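LC-Est1C (Uncultured organism, PDB 3WYD) is a carboxylesterase domain of the alpha/beta hydrolase fold that hydrolyses carboxylic esters, recovered from a leaf-branch compost metagenome. Local coordinates at residues Tyr26-Tyr31 with Lys35-Val40; Gly70-Cys75 with Arg102-Asp107; Gly122-Ala127 with Gln157-Gly162; Val168-Ser173 with Ile187-Ile192. All coordinates share one frame; numbering follows the deposited sequence.

Interaction 1. Residues Tyr26-Tyr31 with Lys35-Val40; sequences YVPTTY and KAFPLV
The polar end of Tyr31 is held from beside the contact: its OH hydrogen-bonds to the backbone N of Lys105, while the flank of its ring rests on Phe37. The two rings form an edge-to-face (T-shaped) pair, with centroids 5.1 Å apart and planes at 88°. One edge of the tyrosine does the touching: Tyr31 CD1 stands 3.6 Å from Phe37 CG, above the phenylalanine face but displaced toward its rim. Closer to the backbone, which sets its place, Tyr31 CB sits over the same ring in a CH-pi contact, 4.0 Å from the Phe37 centroid. With CG of Tyr31 anti to the backbone N (chi1 179°), the ring stands so that CD1 meets Phe37, while the hydroxyl points away from the phenylalanine face to Lys105.

The rim of Phe37 meets the preceding turn. Thr30 OG1 comes in at the ring edge, 3.7 Å from Phe37 CZ, and Pro28 CG packs on the same border, 4.0 Å from Phe37 CE2. Pro28 to Tyr31 make a type I beta turn closed by Tyr31 N to Pro28 O at 3.2 Å, which brings these three residues round one aromatic ring.

The contact thus folds the loop after strand 23-26 back onto the start of strand 37-43. Ile72 of strand 72-76 lies against Pro28 and Tyr31, and Glu67 of helix 57-69 accepts a hydrogen bond from Thr29.

Interaction 2. Residues Gly70-Cys75 with Arg102-Asp107; sequences GYIVAC and RDYKID
Ile72 sends its terminal methyl, CD1, against two side chains of 102-107 at once. This one carbon lies 3.8 Å from Ile106 CD1 and 3.9 Å from Tyr104 CD1, with Tyr104 CB also at 3.9 Å from it, so the isoleucine meets the root of the tyrosine and the near part of its ring. Ile106 CB does not point at Ile72; a bent chain, with chi2 at -54°, brings its CD1 round to complete the methyl-to-methyl contact. In Ile72 the chain is straight instead, CD1 lying anti to CA (chi2 172°).

The contact lies on one side of the central sheet of the alpha/beta hydrolase fold, where helix 88-103 ends and the chain turns through Tyr104 into the short strand 106-107. Backbone hydrogen bonds from Ile72 to Pro38 and Val40 fix it beside strand 37-43. Leu39 and Leu25 of the adjoining strands pack on its side chain, and Leu25 and Val27 also touch Tyr104.

Interaction 3. Residues Gly122-Ala127 with Gln157-Gly162; sequences GTWSIA and QLVVHG
Helix segment 122-127 and strand 157-162 come nearest at Trp124 and Gln157, whose CA atoms are 9.6 Å apart, so long side chains have to bridge the gap. Trp124 NE1 donates to Gln157 OE1 at 2.8 Å, and the bond is almost straight, with an N-H...O angle of 175°. The oxygen lies in the indole plane, whereas the donor stands above the amide carbonyl plane, 38° out of it; indole and amide are turned 80° against each other. The other amide end is held too, Gln157 NE2 bonding to Ile155 O, which fixes the rotation of the group.

This is the sheet-facing side of the helix that follows the nucleophile elbow, a GxSxG turn in alpha/beta hydrolases, here probably carrying Ser117. Farther along the strand, Val159 sets both methyls against the benzo part of the indole: its CG2 is 3.6 Å from Trp124 CZ2 and its CG1 is 3.8 Å from Trp124 CH2. Pro139, Ile152 and Met176 also pack on Trp124.

Interaction 4. Residues Val168-Ser173 with Ile187-Ile192; sequences VPVERS and IKYIEI
Van der Waals packing of segment 168-173, at the start of helix 171-181, on strand 187-192 makes up this contact, within the beta-alpha-beta crossover that runs from strand 157-162 through the helix to strand 187-192, one of the two edge strands of the chain's sheet. No hydrogen bond spans the two segments. Instead, a polar pair on the strand offers a surface to Val170 and Ser173.

The pair is Tyr189 and Glu191, two residues apart on the strand and both directed at the helix. Tyr189 OH donates to Glu191 OE1 at 2.7 Å, using the anti lone pair of that oxygen. Glu191 is extended, and its other oxygen, OE2, forms a salt bridge with Arg174, so both carboxylate oxygens have partners. Val170 places a single methyl beside this bond: its CG2 is 3.4 Å from Tyr189 OH and 3.5 Å from Glu191 OE1. With CG2 anti to the backbone N (chi1 71°, measured to CG1), that methyl is the branch turned to the strand.

Val170 lies near the probable Ser-His-Asp triad of Ser117, Asp165 and His197 without touching it. Beside the contact, where the two subunits meet, Arg172 NE hydrogen-bonds to Gly47 O of the second subunit. Three residues on from Val170, Ser173 OG is engaged by His161 ND1 of strand 157-162, while Ser173 CB lies 3.9 Å from Tyr189 OH.

In the fold
From the N terminus, interaction 1 closes the short loop between strands 23-26 and 37-43. Interaction 2 then joins strand 72-76 to the chain leaving helix 88-103, a longer closure. It touches interaction 1 directly, through backbone pairing of Val40 with Ile72 and of Tyr26 with Val73. Interaction 3 ties helix 118-129 to strand 157-162, and interaction 4 closes the following crossover at the sheet's far edge. All four follow in series, none nested or crossed. Interactions 3 and 4 meet through neighbouring strands and the His161-Ser173 bond, whereas the centres of interactions 1 and 4 are about 30 Å apart, on opposite sides of the chain's centre.

Interaction 1. Residues Tyr26-Tyr31 with Lys35-Val40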
loop_
_atom_site.group_PDB
_atom_site.type_symbol
_atom_site.label_atom_id
_atom_site.label_comp_id
_atom_site.label_asym_id
_atom_site.label_seq_id
_atom_site.Cartn_x
_atom_site.Cartn_y
_atom_site.Cartn_z
ATOM N N TYR A 26 6.891 -20.494 -9.191
ATOM C CA TYR A 26 7.736 -21.595 -8.723
ATOM C C TYR A 26 7.029 -22.912 -8.902
ATOM O O TYR A 26 5.903 -23.085 -8.447
ATOM C CB TYR A 26 8.111 -21.457 -7.234
ATOM C CG TYR A 26 9.114 -22.531 -6.819
ATOM C CD1 TYR A 26 10.464 -22.384 -7.130
ATOM C CD2 TYR A 26 8.690 -23.746 -6.289
ATOM C CE1 TYR A 26 11.377 -23.396 -6.830
ATOM C CE2 TYR A 26 9.584 -24.767 -6.008
ATOM C CZ TYR A 26 10.934 -24.587 -6.312
ATOM O OH TYR A 26 11.829 -25.603 -6.033
ATOM N N VAL A 27 7.708 -23.899 -9.524
ATOM C CA VAL A 27 7.134 -25.240 -9.768
ATOM C C VAL A 27 8.051 -26.302 -9.126
ATOM O O VAL A 27 9.256 -26.363 -9.450
ATOM C CB VAL A 27 6.982 -25.494 -11.304
ATOM C CG1 VAL A 27 6.485 -26.921 -11.603
ATOM C CG2 VAL A 27 6.024 -24.506 -11.921
ATOM N N PRO A 28 7.545 -27.057 -8.135
ATOM C CA PRO A 28 8.413 -28.023 -7.444
ATOM C C PRO A 28 8.994 -29.065 -8.374
ATOM O O PRO A 28 8.417 -29.366 -9.416
ATOM C CB PRO A 28 7.490 -28.715 -6.444
ATOM C CG PRO A 28 6.388 -27.740 -6.236
ATOM C CD PRO A 28 6.213 -26.999 -7.510
ATOM N N THR A 29 10.174 -29.546 -8.014
ATOM C CA THR A 29 10.828 -30.567 -8.819
ATOM C C THR A 29 9.965 -31.815 -8.956
ATOM O O THR A 29 10.169 -32.596 -9.879
ATOM C CB THR A 29 12.197 -30.967 -8.220
ATOM O OG1 THR A 29 12.006 -31.533 -6.924
ATOM C CG2 THR A 29 13.127 -29.777 -8.137
ATOM N N THR A 30 9.080 -32.042 -7.990
ATOM C CA THR A 30 8.228 -33.237 -7.917
ATOM C C THR A 30 6.981 -33.185 -8.830
ATOM O O THR A 30 6.267 -34.198 -8.989
ATOM C CB THR A 30 7.749 -33.470 -6.472
ATOM O OG1 THR A 30 7.231 -32.240 -5.950
ATOM C CG2 THR A 30 8.869 -33.953 -5.583
ATOM N N TYR A 31 6.666 -32.003 -9.360
ATOM C CA TYR A 31 5.534 -31.844 -10.275
ATOM C C TYR A 31 5.860 -32.420 -11.654
ATOM O O TYR A 31 6.869 -32.069 -12.263
ATOM C CB TYR A 31 5.099 -30.369 -10.392
ATOM C CG TYR A 31 3.946 -30.145 -11.357
ATOM C CD1 TYR A 31 2.615 -30.248 -10.933
ATOM C CD2 TYR A 31 4.181 -29.831 -12.686
ATOM C CE1 TYR A 31 1.575 -30.077 -11.819
ATOM C CE2 TYR A 31 3.140 -29.611 -13.583
ATOM C CZ TYR A 31 1.823 -29.732 -13.138
ATOM O OH TYR A 31 0.811 -29.553 -14.047
ATOM N N LYS A 35 -0.402 -35.301 -11.570
ATOM C CA LYS A 35 -1.151 -35.239 -10.306
ATOM C C LYS A 35 -1.423 -33.764 -10.005
ATOM O O LYS A 35 -0.594 -32.904 -10.306
ATOM C CB LYS A 35 -0.346 -35.823 -9.134
ATOM C CG LYS A 35 0.005 -37.314 -9.232
ATOM C CD LYS A 35 0.237 -37.922 -7.832
ATOM C CE LYS A 35 1.259 -37.120 -7.015
ATOM N NZ LYS A 35 0.708 -36.591 -5.724
ATOM N N ALA A 36 -2.644 -33.467 -9.571
ATOM C CA ALA A 36 -2.984 -32.128 -9.123
ATOM C C ALA A 36 -2.127 -31.716 -7.926
ATOM O O ALA A 36 -1.920 -32.474 -6.972
ATOM C CB ALA A 36 -4.479 -32.064 -8.777
ATOM N N PHE A 37 -1.669 -30.458 -7.978
ATOM C CA PHE A 37 -0.854 -29.851 -6.938
ATOM C C PHE A 37 -1.609 -28.683 -6.281
ATOM O O PHE A 37 -2.442 -28.012 -6.943
ATOM C CB PHE A 37 0.465 -29.328 -7.540
ATOM C CG PHE A 37 1.621 -30.308 -7.449
ATOM C CD1 PHE A 37 1.453 -31.642 -7.776
ATOM C CD2 PHE A 37 2.854 -29.894 -6.991
ATOM C CE1 PHE A 37 2.494 -32.555 -7.619
ATOM C CE2 PHE A 37 3.895 -30.815 -6.789
ATOM C CZ PHE A 37 3.717 -32.140 -7.146
ATOM N N PRO A 38 -1.258 -28.395 -5.017
ATOM C CA PRO A 38 -1.751 -27.159 -4.380
ATOM C C PRO A 38 -1.024 -25.936 -4.918
ATOM O O PRO A 38 0.071 -26.040 -5.465
ATOM C CB PRO A 38 -1.396 -27.354 -2.916
ATOM C CG PRO A 38 -0.040 -28.108 -3.011
ATOM C CD PRO A 38 -0.261 -29.077 -4.184
ATOM N N LEU A 39 -1.702 -24.798 -4.848
ATOM C CA LEU A 39 -1.211 -23.578 -5.398
ATOM C C LEU A 39 -1.225 -22.543 -4.285
ATOM O O LEU A 39 -2.258 -22.358 -3.623
ATOM C CB LEU A 39 -2.136 -23.121 -6.510
ATOM C CG LEU A 39 -1.956 -21.739 -7.140
ATOM C CD1 LEU A 39 -0.503 -21.556 -7.691
ATOM C CD2 LEU A 39 -3.006 -21.482 -8.218
ATOM N N VAL A 40 -0.138 -21.796 -4.135
ATOM C CA VAL A 40 -0.143 -20.605 -3.250
ATOM C C VAL A 40 0.058 -19.351 -4.052
ATOM O O VAL A 40 0.980 -19.248 -4.871
ATOM C CB VAL A 40 0.962 -20.689 -2.180
ATOM C CG1 VAL A 40 0.944 -19.449 -1.297
ATOM C CG2 VAL A 40 0.826 -21.879 -1.353
#

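Interaction 2. Residues Gly70-Cys75 with Arg102-Asp107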
loop_
_atom_site.group_PDB
_atom_site.type_symbol
_atom_site.label_atom_id
_atom_site.label_comp_id
_atom_site.label_asym_id
_atom_site.label_seq_id
_atom_site.Cartn_x
_atom_site.Cartn_y
_atom_site.Cartn_z
ATOM N N GLY A 70 5.796 -29.279 -1.741
ATOM C CA GLY A 70 5.161 -29.550 -3.033
ATOM C C GLY A 70 4.046 -28.601 -3.437
ATOM O O GLY A 70 3.025 -29.025 -3.932
ATOM N N TYR A 71 4.299 -27.310 -3.296
ATOM C CA TYR A 71 3.357 -26.295 -3.767
ATOM C C TYR A 71 3.870 -25.615 -5.007
ATOM O O TYR A 71 5.049 -25.223 -5.025
ATOM C CB TYR A 71 3.221 -25.173 -2.711
ATOM C CG TYR A 71 2.451 -25.552 -1.474
ATOM C CD1 TYR A 71 3.012 -26.345 -0.459
ATOM C CD2 TYR A 71 1.102 -25.212 -1.373
ATOM C CE1 TYR A 71 2.259 -26.723 0.655
ATOM C CE2 TYR A 71 0.351 -25.588 -0.282
ATOM C CZ TYR A 71 0.906 -26.319 0.735
ATOM O OH TYR A 71 0.185 -26.648 1.851
ATOM N N ILE A 72 3.004 -25.381 -5.991
ATOM C CA ILE A 72 3.264 -24.404 -7.038
ATOM C C ILE A 72 2.985 -23.030 -6.420
ATOM O O ILE A 72 2.062 -22.930 -5.600
ATOM C CB ILE A 72 2.346 -24.622 -8.257
ATOM C CG1 ILE A 72 2.771 -25.932 -8.927
ATOM C CG2 ILE A 72 2.440 -23.499 -9.223
ATOM C CD1 ILE A 72 1.843 -26.383 -10.034
ATOM N N VAL A 73 3.880 -22.053 -6.627
ATOM C CA VAL A 73 3.677 -20.681 -6.089
ATOM C C VAL A 73 3.573 -19.718 -7.259
ATOM O O VAL A 73 4.406 -19.753 -8.175
ATOM C CB VAL A 73 4.863 -20.234 -5.197
ATOM C CG1 VAL A 73 4.581 -18.831 -4.596
ATOM C CG2 VAL A 73 5.130 -21.262 -4.083
ATOM N N ALA A 74 2.573 -18.846 -7.254
ATOM C CA ALA A 74 2.526 -17.731 -8.190
ATOM C C ALA A 74 2.607 -16.415 -7.465
ATOM O O ALA A 74 1.884 -16.186 -6.476
ATOM C CB ALA A 74 1.229 -17.780 -9.071
ATOM N N CYS A 75 3.443 -15.531 -7.972
ATOM C CA CYS A 75 3.661 -14.206 -7.353
ATOM C C CYS A 75 3.296 -13.128 -8.344
ATOM O O CYS A 75 4.103 -12.812 -9.254
ATOM C CB CYS A 75 5.144 -14.090 -7.001
ATOM S SG CYS A 75 5.645 -15.316 -5.780
ATOM N N ARG A 102 -5.182 -23.155 -15.896
ATOM C CA ARG A 102 -5.160 -23.646 -17.294
ATOM C C ARG A 102 -3.887 -24.440 -17.589
ATOM O O ARG A 102 -3.935 -25.538 -18.170
ATOM C CB ARG A 102 -5.305 -22.488 -18.288
ATOM C CG ARG A 102 -6.749 -22.000 -18.476
ATOM C CD ARG A 102 -6.933 -21.174 -19.754
ATOM N NE ARG A 102 -6.129 -19.949 -19.773
ATOM C CZ ARG A 102 -6.421 -18.859 -19.069
ATOM N NH1 ARG A 102 -7.509 -18.840 -18.309
ATOM N NH2 ARG A 102 -5.645 -17.781 -19.139
ATOM N N ASP A 103 -2.755 -23.886 -17.170
ATOM C CA ASP A 103 -1.436 -24.387 -17.567
ATOM C C ASP A 103 -0.929 -25.564 -16.762
ATOM O O ASP A 103 -0.120 -26.359 -17.250
ATOM C CB ASP A 103 -0.418 -23.257 -17.492
ATOM C CG ASP A 103 -0.645 -22.196 -18.526
ATOM O OD1 ASP A 103 -1.452 -22.418 -19.471
ATOM O OD2 ASP A 103 -0.013 -21.130 -18.398
ATOM N N TYR A 104 -1.369 -25.665 -15.504
ATOM C CA TYR A 104 -0.895 -26.670 -14.572
ATOM C C TYR A 104 -2.094 -27.416 -14.015
ATOM O O TYR A 104 -3.183 -26.825 -13.963
ATOM C CB TYR A 104 -0.139 -25.984 -13.396
ATOM C CG TYR A 104 1.153 -25.342 -13.848
ATOM C CD1 TYR A 104 2.309 -26.111 -13.888
ATOM C CD2 TYR A 104 1.149 -24.097 -14.469
ATOM C CE1 TYR A 104 3.461 -25.608 -14.447
ATOM C CE2 TYR A 104 2.319 -23.573 -15.052
ATOM C CZ TYR A 104 3.460 -24.349 -15.003
ATOM O OH TYR A 104 4.622 -23.866 -15.581
ATOM N N LYS A 105 -1.863 -28.626 -13.499
ATOM C CA LYS A 105 -2.906 -29.374 -12.800
ATOM C C LYS A 105 -3.003 -28.894 -11.376
ATOM O O LYS A 105 -2.178 -29.246 -10.546
ATOM C CB LYS A 105 -2.651 -30.886 -12.810
ATOM C CG LYS A 105 -2.818 -31.504 -14.193
ATOM C CD LYS A 105 -2.829 -33.017 -14.098
ATOM C CE LYS A 105 -4.151 -33.529 -13.533
ATOM N NZ LYS A 105 -5.186 -33.628 -14.609
ATOM N N ILE A 106 -4.005 -28.066 -11.115
ATOM C CA ILE A 106 -4.146 -27.488 -9.778
ATOM C C ILE A 106 -5.361 -28.086 -9.074
ATOM O O ILE A 106 -6.455 -28.166 -9.651
ATOM C CB ILE A 106 -4.345 -25.946 -9.842
ATOM C CG1 ILE A 106 -3.195 -25.256 -10.582
ATOM C CG2 ILE A 106 -4.587 -25.358 -8.442
ATOM C CD1 ILE A 106 -1.826 -25.600 -10.013
ATOM N N ASP A 107 -5.167 -28.507 -7.836
ATOM C CA ASP A 107 -6.265 -29.035 -6.995
ATOM C C ASP A 107 -7.194 -27.880 -6.596
ATOM O O ASP A 107 -6.789 -26.968 -5.910
ATOM C CB ASP A 107 -5.649 -29.657 -5.733
ATOM C CG ASP A 107 -6.654 -30.287 -4.827
ATOM O OD1 ASP A 107 -7.859 -29.949 -4.913
ATOM O OD2 ASP A 107 -6.237 -31.091 -3.964
#

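Interaction 3. Residues Gly122-Ala127 with Gln157-Gly162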
loop_
_atom_site.group_PDB
_atom_site.type_symbol
_atom_site.label_atom_id
_atom_site.label_comp_id
_atom_site.label_asym_id
_atom_site.label_seq_id
_atom_site.Cartn_x
_atom_site.Cartn_y
_atom_site.Cartn_z
ATOM N N GLY A 122 -4.198 -7.159 0.558
ATOM C CA GLY A 122 -4.695 -7.810 -0.637
ATOM C C GLY A 122 -5.241 -9.191 -0.393
ATOM O O GLY A 122 -6.224 -9.602 -1.001
ATOM N N THR A 123 -4.566 -9.951 0.468
ATOM C CA THR A 123 -5.063 -11.297 0.796
ATOM C C THR A 123 -6.506 -11.237 1.295
ATOM O O THR A 123 -7.358 -12.018 0.860
ATOM C CB THR A 123 -4.165 -11.974 1.853
ATOM O OG1 THR A 123 -2.871 -12.215 1.293
ATOM C CG2 THR A 123 -4.696 -13.325 2.311
ATOM N N TRP A 124 -6.762 -10.357 2.247
ATOM C CA TRP A 124 -8.138 -10.246 2.736
ATOM C C TRP A 124 -9.096 -9.667 1.707
ATOM O O TRP A 124 -10.219 -10.178 1.579
ATOM C CB TRP A 124 -8.190 -9.383 3.999
ATOM C CG TRP A 124 -8.120 -10.203 5.300
ATOM C CD1 TRP A 124 -8.810 -11.347 5.571
ATOM C CD2 TRP A 124 -7.327 -9.921 6.467
ATOM N NE1 TRP A 124 -8.513 -11.785 6.845
ATOM C CE2 TRP A 124 -7.674 -10.877 7.450
ATOM C CE3 TRP A 124 -6.449 -8.880 6.808
ATOM C CZ2 TRP A 124 -7.148 -10.832 8.767
ATOM C CZ3 TRP A 124 -5.871 -8.851 8.093
ATOM C CH2 TRP A 124 -6.213 -9.861 9.049
ATOM N N SER A 125 -8.707 -8.585 1.049
ATOM C CA SER A 125 -9.697 -7.934 0.160
ATOM C C SER A 125 -10.045 -8.792 -1.041
ATOM O O SER A 125 -11.231 -8.865 -1.454
ATOM C CB SER A 125 -9.254 -6.540 -0.254
ATOM O OG SER A 125 -8.078 -6.579 -0.994
ATOM N N ILE A 126 -9.057 -9.468 -1.620
ATOM C CA ILE A 126 -9.343 -10.344 -2.754
ATOM C C ILE A 126 -10.224 -11.509 -2.356
ATOM O O ILE A 126 -11.145 -11.878 -3.058
ATOM C CB ILE A 126 -8.058 -10.773 -3.453
ATOM C CG1 ILE A 126 -7.375 -9.538 -4.033
ATOM C CG2 ILE A 126 -8.301 -11.934 -4.466
ATOM C CD1 ILE A 126 -5.929 -9.924 -4.536
ATOM N N ALA A 127 -9.922 -12.139 -1.223
ATOM C CA ALA A 127 -10.724 -13.245 -0.761
ATOM C C ALA A 127 -12.167 -12.792 -0.477
ATOM O O ALA A 127 -13.114 -13.520 -0.745
ATOM C CB ALA A 127 -10.081 -13.864 0.495
ATOM N N GLN A 157 -8.088 -18.992 8.614
ATOM C CA GLN A 157 -7.161 -17.906 8.421
ATOM C C GLN A 157 -6.070 -17.977 9.478
ATOM O O GLN A 157 -6.356 -18.148 10.674
ATOM C CB GLN A 157 -7.907 -16.587 8.548
ATOM C CG GLN A 157 -8.835 -16.375 7.325
ATOM C CD GLN A 157 -9.886 -15.304 7.554
ATOM O OE1 GLN A 157 -9.568 -14.175 7.901
ATOM N NE2 GLN A 157 -11.161 -15.704 7.498
ATOM N N LEU A 158 -4.820 -17.816 9.055
ATOM C CA LEU A 158 -3.694 -17.551 9.923
ATOM C C LEU A 158 -3.274 -16.104 9.768
ATOM O O LEU A 158 -2.982 -15.673 8.646
ATOM C CB LEU A 158 -2.521 -18.448 9.483
ATOM C CG LEU A 158 -1.225 -18.154 10.259
ATOM C CD1 LEU A 158 -1.353 -18.736 11.677
ATOM C CD2 LEU A 158 -0.028 -18.782 9.597
ATOM N N VAL A 159 -3.334 -15.347 10.851
ATOM C CA VAL A 159 -3.056 -13.925 10.813
ATOM C C VAL A 159 -1.769 -13.680 11.591
ATOM O O VAL A 159 -1.631 -14.176 12.678
ATOM C CB VAL A 159 -4.184 -13.122 11.459
ATOM C CG1 VAL A 159 -3.876 -11.607 11.420
ATOM C CG2 VAL A 159 -5.519 -13.395 10.715
ATOM N N VAL A 160 -0.834 -12.921 11.004
ATOM C CA VAL A 160 0.458 -12.615 11.672
ATOM C C VAL A 160 0.647 -11.122 11.738
ATOM O O VAL A 160 0.376 -10.415 10.750
ATOM C CB VAL A 160 1.611 -13.222 10.899
ATOM C CG1 VAL A 160 2.948 -12.829 11.525
ATOM C CG2 VAL A 160 1.483 -14.728 10.815
ATOM N N HIS A 161 0.993 -10.586 12.917
ATOM C CA HIS A 161 1.291 -9.153 12.983
ATOM C C HIS A 161 2.241 -8.919 14.119
ATOM O O HIS A 161 2.117 -9.558 15.165
ATOM C CB HIS A 161 0.004 -8.317 13.233
ATOM C CG HIS A 161 -0.003 -6.965 12.583
ATOM N ND1 HIS A 161 -0.916 -6.633 11.604
ATOM C CD2 HIS A 161 0.802 -5.885 12.734
ATOM C CE1 HIS A 161 -0.726 -5.377 11.229
ATOM N NE2 HIS A 161 0.351 -4.918 11.856
ATOM N N GLY A 162 3.122 -7.944 13.948
ATOM C CA GLY A 162 4.032 -7.590 15.054
ATOM C C GLY A 162 3.444 -6.488 15.913
ATOM O O GLY A 162 2.839 -5.550 15.401
#

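Interaction 4. Residues Val168-Ser173 with Ile187-Ile192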
loop_
_atom_site.group_PDB
_atom_site.type_symbol
_atom_site.label_atom_id
_atom_site.label_comp_id
_atom_site.label_asym_id
_atom_site.label_seq_id
_atom_site.Cartn_x
_atom_site.Cartn_y
_atom_site.Cartn_z
ATOM N N VAL A 168 2.038 -0.427 9.712
ATOM C CA VAL A 168 0.623 -0.819 9.840
ATOM C C VAL A 168 0.389 -1.151 11.332
ATOM O O VAL A 168 0.936 -2.127 11.826
ATOM C CB VAL A 168 0.278 -2.060 8.975
ATOM C CG1 VAL A 168 -1.240 -2.481 9.221
ATOM C CG2 VAL A 168 0.520 -1.774 7.458
ATOM N N PRO A 169 -0.383 -0.336 12.050
ATOM C CA PRO A 169 -0.606 -0.629 13.481
ATOM C C PRO A 169 -1.172 -2.022 13.688
ATOM O O PRO A 169 -1.988 -2.513 12.888
ATOM C CB PRO A 169 -1.628 0.419 13.910
ATOM C CG PRO A 169 -1.364 1.619 12.926
ATOM C CD PRO A 169 -1.059 0.904 11.608
ATOM N N VAL A 170 -0.655 -2.672 14.726
ATOM C CA VAL A 170 -1.109 -4.002 15.094
ATOM C C VAL A 170 -2.635 -4.049 15.280
ATOM O O VAL A 170 -3.263 -5.110 15.013
ATOM C CB VAL A 170 -0.339 -4.492 16.336
ATOM C CG1 VAL A 170 -0.758 -3.708 17.638
ATOM C CG2 VAL A 170 -0.545 -5.996 16.548
ATOM N N GLU A 171 -3.242 -2.925 15.664
ATOM C CA GLU A 171 -4.696 -2.854 15.779
ATOM C C GLU A 171 -5.417 -3.165 14.468
ATOM O O GLU A 171 -6.552 -3.699 14.486
ATOM C CB GLU A 171 -5.111 -1.459 16.276
ATOM C CG GLU A 171 -4.695 -1.212 17.727
ATOM C CD GLU A 171 -3.237 -0.685 17.949
ATOM O OE1 GLU A 171 -2.408 -0.550 17.009
ATOM O OE2 GLU A 171 -2.917 -0.423 19.145
ATOM N N ARG A 172 -4.726 -3.033 13.333
ATOM C CA ARG A 172 -5.363 -3.356 12.036
ATOM C C ARG A 172 -5.573 -4.863 11.893
ATOM O O ARG A 172 -6.613 -5.272 11.342
ATOM C CB ARG A 172 -4.555 -2.791 10.852
ATOM C CG ARG A 172 -4.366 -1.282 10.878
ATOM C CD ARG A 172 -5.718 -0.519 10.877
ATOM N NE ARG A 172 -5.466 0.912 10.915
ATOM C CZ ARG A 172 -5.187 1.589 12.024
ATOM N NH1 ARG A 172 -5.411 1.054 13.224
ATOM N NH2 ARG A 172 -4.798 2.859 11.952
ATOM N N SER A 173 -4.696 -5.700 12.469
ATOM C CA SER A 173 -4.974 -7.134 12.459
ATOM C C SER A 173 -5.915 -7.469 13.615
ATOM O O SER A 173 -6.764 -8.364 13.493
ATOM C CB SER A 173 -3.694 -7.959 12.559
ATOM O OG SER A 173 -3.110 -8.095 11.284
ATOM N N ILE A 187 -9.626 -19.547 13.128
ATOM C CA ILE A 187 -8.618 -18.494 12.986
ATOM C C ILE A 187 -7.544 -18.715 14.031
ATOM O O ILE A 187 -7.822 -19.089 15.196
ATOM C CB ILE A 187 -9.244 -17.069 13.025
ATOM C CG1 ILE A 187 -8.210 -15.972 12.707
ATOM C CG2 ILE A 187 -9.952 -16.819 14.378
ATOM C CD1 ILE A 187 -8.859 -14.700 12.168
ATOM N N LYS A 188 -6.307 -18.528 13.605
ATOM C CA LYS A 188 -5.174 -18.537 14.499
ATOM C C LYS A 188 -4.429 -17.236 14.315
ATOM O O LYS A 188 -4.103 -16.861 13.184
ATOM C CB LYS A 188 -4.245 -19.717 14.179
ATOM C CG LYS A 188 -2.937 -19.701 15.025
ATOM C CD LYS A 188 -2.093 -20.959 14.783
ATOM C CE LYS A 188 -0.885 -20.929 15.731
ATOM N NZ LYS A 188 -0.126 -22.194 15.678
ATOM N N TYR A 189 -4.162 -16.537 15.398
ATOM C CA TYR A 189 -3.528 -15.236 15.275
ATOM C C TYR A 189 -2.206 -15.318 16.017
ATOM O O TYR A 189 -2.169 -15.575 17.239
ATOM C CB TYR A 189 -4.433 -14.180 15.908
ATOM C CG TYR A 189 -3.855 -12.766 15.998
ATOM C CD1 TYR A 189 -3.042 -12.277 14.974
ATOM C CD2 TYR A 189 -4.159 -11.918 17.081
ATOM C CE1 TYR A 189 -2.538 -10.951 15.043
ATOM C CE2 TYR A 189 -3.673 -10.610 17.117
ATOM C CZ TYR A 189 -2.851 -10.169 16.103
ATOM O OH TYR A 189 -2.339 -8.890 16.140
ATOM N N ILE A 190 -1.142 -15.058 15.266
ATOM C CA ILE A 190 0.233 -14.966 15.812
ATOM C C ILE A 190 0.572 -13.505 15.910
ATOM O O ILE A 190 0.967 -12.859 14.930
ATOM C CB ILE A 190 1.250 -15.746 14.953
ATOM C CG1 ILE A 190 0.850 -17.228 14.893
ATOM C CG2 ILE A 190 2.699 -15.571 15.542
ATOM C CD1 ILE A 190 1.674 -18.046 13.909
ATOM N N GLU A 191 0.475 -12.967 17.124
ATOM C CA GLU A 191 0.915 -11.601 17.366
ATOM C C GLU A 191 2.305 -11.661 17.999
ATOM O O GLU A 191 2.483 -12.320 19.040
ATOM C CB GLU A 191 -0.031 -10.868 18.277
ATOM C CG GLU A 191 0.325 -9.380 18.340
ATOM C CD GLU A 191 -0.627 -8.588 19.191
ATOM O OE1 GLU A 191 -1.798 -8.420 18.791
ATOM O OE2 GLU A 191 -0.229 -8.141 20.293
ATOM N N ILE A 192 3.300 -11.062 17.328
ATOM C CA ILE A 192 4.696 -11.248 17.749
ATOM C C ILE A 192 5.164 -10.101 18.616
ATOM O O ILE A 192 5.173 -8.939 18.183
ATOM C CB ILE A 192 5.599 -11.375 16.537
ATOM C CG1 ILE A 192 5.211 -12.631 15.771
ATOM C CG2 ILE A 192 7.098 -11.378 16.961
ATOM C CD1 ILE A 192 5.854 -12.807 14.428
#